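Local coordinates for protein glycerol dehydrogenase (Schizosaccharomyces pombe, PDB 1TA9) that oxidises glycerol to dihydroxyacetone, probably with NAD+ and a catalytic zinc ion, in the assimilation of glycerol, at residues V337-L342 with I369-L374. Residues are numbered along the deposited sequence; the frame is centred on the assembly and turned at random.
Sequences VAYGTL and ITLEEL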
ATOM      1  N   VAL B 337      -9.634  -7.466 -35.173  1.00 13.03           N
ATOM      2  CA  VAL B 337      -9.337  -6.282 -34.367  1.00 13.01           C
ATOM      3  C   VAL B 337      -8.540  -6.624 -33.111  1.00 12.65           C
ATOM      4  O   VAL B 337      -7.649  -5.873 -32.707  1.00 12.70           O
ATOM      5  CB  VAL B 337     -10.631  -5.539 -33.952  1.00 12.89           C
ATOM      6  CG1 VAL B 337     -10.312  -4.491 -32.883  1.00 13.06           C
ATOM      7  CG2 VAL B 337     -11.246  -4.855 -35.162  1.00 13.15           C
ATOM      8  N   ALA B 338      -8.869  -7.749 -32.487  1.00 12.38           N
ATOM      9  CA  ALA B 338      -8.161  -8.167 -31.285  1.00 12.12           C
ATOM     10  C   ALA B 338      -6.680  -8.357 -31.611  1.00 11.91           C
ATOM     11  O   ALA B 338      -5.813  -7.862 -30.887  1.00 11.65           O
ATOM     12  CB  ALA B 338      -8.759  -9.458 -30.746  1.00 12.16           C
ATOM     13  N   TYR B 339      -6.383  -9.068 -32.696  1.00 11.20           N
ATOM     14  CA  TYR B 339      -4.989  -9.274 -33.074  1.00 11.02           C
ATOM     15  C   TYR B 339      -4.360  -7.912 -33.369  1.00 10.93           C
ATOM     16  O   TYR B 339      -3.233  -7.638 -32.961  1.00 10.90           O
ATOM     17  CB  TYR B 339      -4.876 -10.172 -34.312  1.00 10.70           C
ATOM     18  CG  TYR B 339      -3.468 -10.678 -34.552  1.00 10.69           C
ATOM     19  CD1 TYR B 339      -3.030 -11.874 -33.984  1.00 10.40           C
ATOM     20  CD2 TYR B 339      -2.553  -9.933 -35.303  1.00 10.55           C
ATOM     21  CE1 TYR B 339      -1.715 -12.322 -34.157  1.00 10.44           C
ATOM     22  CE2 TYR B 339      -1.234 -10.369 -35.475  1.00 10.42           C
ATOM     23  CZ  TYR B 339      -0.824 -11.563 -34.901  1.00 10.54           C
ATOM     24  OH  TYR B 339       0.479 -11.987 -35.062  1.00 10.52           O
ATOM     25  N   GLY B 340      -5.104  -7.065 -34.077  1.00 10.77           N
ATOM     26  CA  GLY B 340      -4.615  -5.739 -34.412  1.00 10.71           C
ATOM     27  C   GLY B 340      -4.319  -4.895 -33.184  1.00 10.51           C
ATOM     28  O   GLY B 340      -3.432  -4.040 -33.210  1.00 10.38           O
ATOM     29  N   THR B 341      -5.065  -5.129 -32.109  1.00 10.35           N
ATOM     30  CA  THR B 341      -4.860  -4.392 -30.871  1.00 10.33           C
ATOM     31  C   THR B 341      -3.526  -4.819 -30.256  1.00 10.36           C
ATOM     32  O   THR B 341      -2.790  -3.990 -29.723  1.00 10.13           O
ATOM     33  CB  THR B 341      -6.022  -4.642 -29.881  1.00 10.56           C
ATOM     34  OG1 THR B 341      -7.249  -4.196 -30.476  1.00 10.08           O
ATOM     35  CG2 THR B 341      -5.801  -3.874 -28.575  1.00 10.35           C
ATOM     36  N   LEU B 342      -3.206  -6.108 -30.341  1.00 10.27           N
ATOM     37  CA  LEU B 342      -1.936  -6.586 -29.808  1.00 10.35           C
ATOM     38  C   LEU B 342      -0.806  -5.986 -30.634  1.00 10.39           C
ATOM     39  O   LEU B 342       0.264  -5.673 -30.107  1.00 10.76           O
ATOM     40  CB  LEU B 342      -1.859  -8.115 -29.854  1.00 10.43           C
ATOM     41  CG  LEU B 342      -2.759  -8.881 -28.875  1.00 10.75           C
ATOM     42  CD1 LEU B 342      -2.481 -10.378 -28.998  1.00 10.81           C
ATOM     43  CD2 LEU B 342      -2.497  -8.414 -27.448  1.00 10.45           C
ATOM     44  N   ILE B 369      -4.701 -15.141 -30.948  1.00 11.13           N
ATOM     45  CA  ILE B 369      -3.574 -14.268 -30.634  1.00 11.40           C
ATOM     46  C   ILE B 369      -2.313 -14.667 -31.384  1.00 11.41           C
ATOM     47  O   ILE B 369      -1.238 -14.133 -31.123  1.00 11.66           O
ATOM     48  CB  ILE B 369      -3.257 -14.257 -29.124  1.00 11.40           C
ATOM     49  CG1 ILE B 369      -2.903 -15.666 -28.642  1.00 11.30           C
ATOM     50  CG2 ILE B 369      -4.442 -13.690 -28.356  1.00 11.67           C
ATOM     51  CD1 ILE B 369      -2.413 -15.714 -27.199  1.00 11.45           C
ATOM     52  N   THR B 370      -2.449 -15.607 -32.314  1.00 11.58           N
ATOM     53  CA  THR B 370      -1.317 -16.068 -33.110  1.00 11.95           C
ATOM     54  C   THR B 370      -1.718 -16.177 -34.574  1.00 12.24           C
ATOM     55  O   THR B 370      -2.901 -16.294 -34.890  1.00 12.03           O
ATOM     56  CB  THR B 370      -0.826 -17.456 -32.652  1.00 12.12           C
ATOM     57  OG1 THR B 370      -1.902 -18.398 -32.746  1.00 11.67           O
ATOM     58  CG2 THR B 370      -0.332 -17.399 -31.213  1.00 12.14           C
ATOM     59  N   LEU B 371      -0.728 -16.142 -35.461  1.00 12.39           N
ATOM     60  CA  LEU B 371      -0.980 -16.254 -36.897  1.00 12.84           C
ATOM     61  C   LEU B 371      -1.582 -17.623 -37.205  1.00 13.42           C
ATOM     62  O   LEU B 371      -2.400 -17.767 -38.118  1.00 13.17           O
ATOM     63  CB  LEU B 371       0.327 -16.058 -37.677  1.00 12.49           C
ATOM     64  CG  LEU B 371       0.929 -14.649 -37.609  1.00 12.15           C
ATOM     65  CD1 LEU B 371       2.333 -14.643 -38.201  1.00 12.20           C
ATOM     66  CD2 LEU B 371       0.022 -13.676 -38.360  1.00 11.63           C
ATOM     67  N   GLU B 372      -1.169 -18.626 -36.433  1.00 14.22           N
ATOM     68  CA  GLU B 372      -1.674 -19.982 -36.606  1.00 15.23           C
ATOM     69  C   GLU B 372      -3.190 -19.978 -36.412  1.00 14.84           C
ATOM     70  O   GLU B 372      -3.930 -20.497 -37.245  1.00 14.34           O
ATOM     71  CB  GLU B 372      -1.026 -20.927 -35.586  1.00 16.99           C
ATOM     72  CG  GLU B 372      -1.513 -22.371 -35.673  1.00 19.90           C
ATOM     73  CD  GLU B 372      -0.853 -23.158 -36.799  1.00 21.90           C
ATOM     74  OE1 GLU B 372      -1.423 -24.184 -37.226  1.00 23.57           O
ATOM     75  OE2 GLU B 372       0.243 -22.763 -37.251  1.00 23.33           O
ATOM     76  N   GLU B 373      -3.647 -19.376 -35.316  1.00 14.50           N
ATOM     77  CA  GLU B 373      -5.078 -19.324 -35.028  1.00 14.39           C
ATOM     78  C   GLU B 373      -5.838 -18.488 -36.052  1.00 14.23           C
ATOM     79  O   GLU B 373      -6.977 -18.811 -36.400  1.00 13.78           O
ATOM     80  CB  GLU B 373      -5.318 -18.772 -33.623  1.00 14.51           C
ATOM     81  CG  GLU B 373      -4.650 -19.587 -32.533  1.00 14.91           C
ATOM     82  CD  GLU B 373      -4.787 -18.946 -31.173  1.00 15.20           C
ATOM     83  OE1 GLU B 373      -5.752 -19.277 -30.454  1.00 15.25           O
ATOM     84  OE2 GLU B 373      -3.935 -18.093 -30.838  1.00 15.16           O
ATOM     85  N   LEU B 374      -5.211 -17.415 -36.528  1.00 14.08           N
ATOM     86  CA  LEU B 374      -5.844 -16.561 -37.530  1.00 14.11           C
ATOM     87  C   LEU B 374      -6.031 -17.340 -38.829  1.00 14.36           C
ATOM     88  O   LEU B 374      -6.792 -16.928 -39.701  1.00 14.12           O
ATOM     89  CB  LEU B 374      -4.990 -15.323 -37.807  1.00 14.09           C
ATOM     90  CG  LEU B 374      -4.944 -14.241 -36.727  1.00 14.22           C
ATOM     91  CD1 LEU B 374      -4.070 -13.094 -37.204  1.00 14.36           C
ATOM     92  CD2 LEU B 374      -6.358 -13.742 -36.430  1.00 14.27           C
TER
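Glu373 OE2 takes two bonds from residues just ahead of it: Thr370 OG1 comes in on its anti lone pair at 2.8 Å, while Ile369 N donates from above the carboxylate plane. Glu373 N in turn donates to Thr370 OG1, a capping bond from the residue at the N-cap position of the short, weakly bonded helix near 371-374. These bonds probably help hold the turn against which Tyr339 of helix 333-347 packs. The Tyr339 ring reaches across to 369-374 because its chi1 of -167° turns CG away from the backbone N. Over one face sits the Leu374 methyl, a CH-pi contact with CD1 3.7 Å from the ring centroid of Tyr339 and 17° off its normal. Thr370 N lies at the ring edge, in its plane, 3.8 Å from Tyr339 CE1, and Ile369 O approaches obliquely. Leu371 CG and CD2 meet the hydroxyl end at a slant, CG 3.7 Å from Tyr339 OH; that hydroxyl is hydrogen-bonded to Ile414 O of helix 407-428. One turn on from the tyrosine, Leu342 CD1 meets Ile369 CG2 at 3.9 Å, with Met362 of helix 352-364 touching both residues. A leucine in place of Tyr339 would probably leave Ile414 O without its tyrosine partner and take from the Leu374 methyl the ring face it rests on. The contact is buried within the helical domain of this iron-containing alcohol dehydrogenase family member. Between the segments the hold is apolar and aromatic; polar bonds instead shape the capped turn and anchor the tyrosine's far end to a third helix.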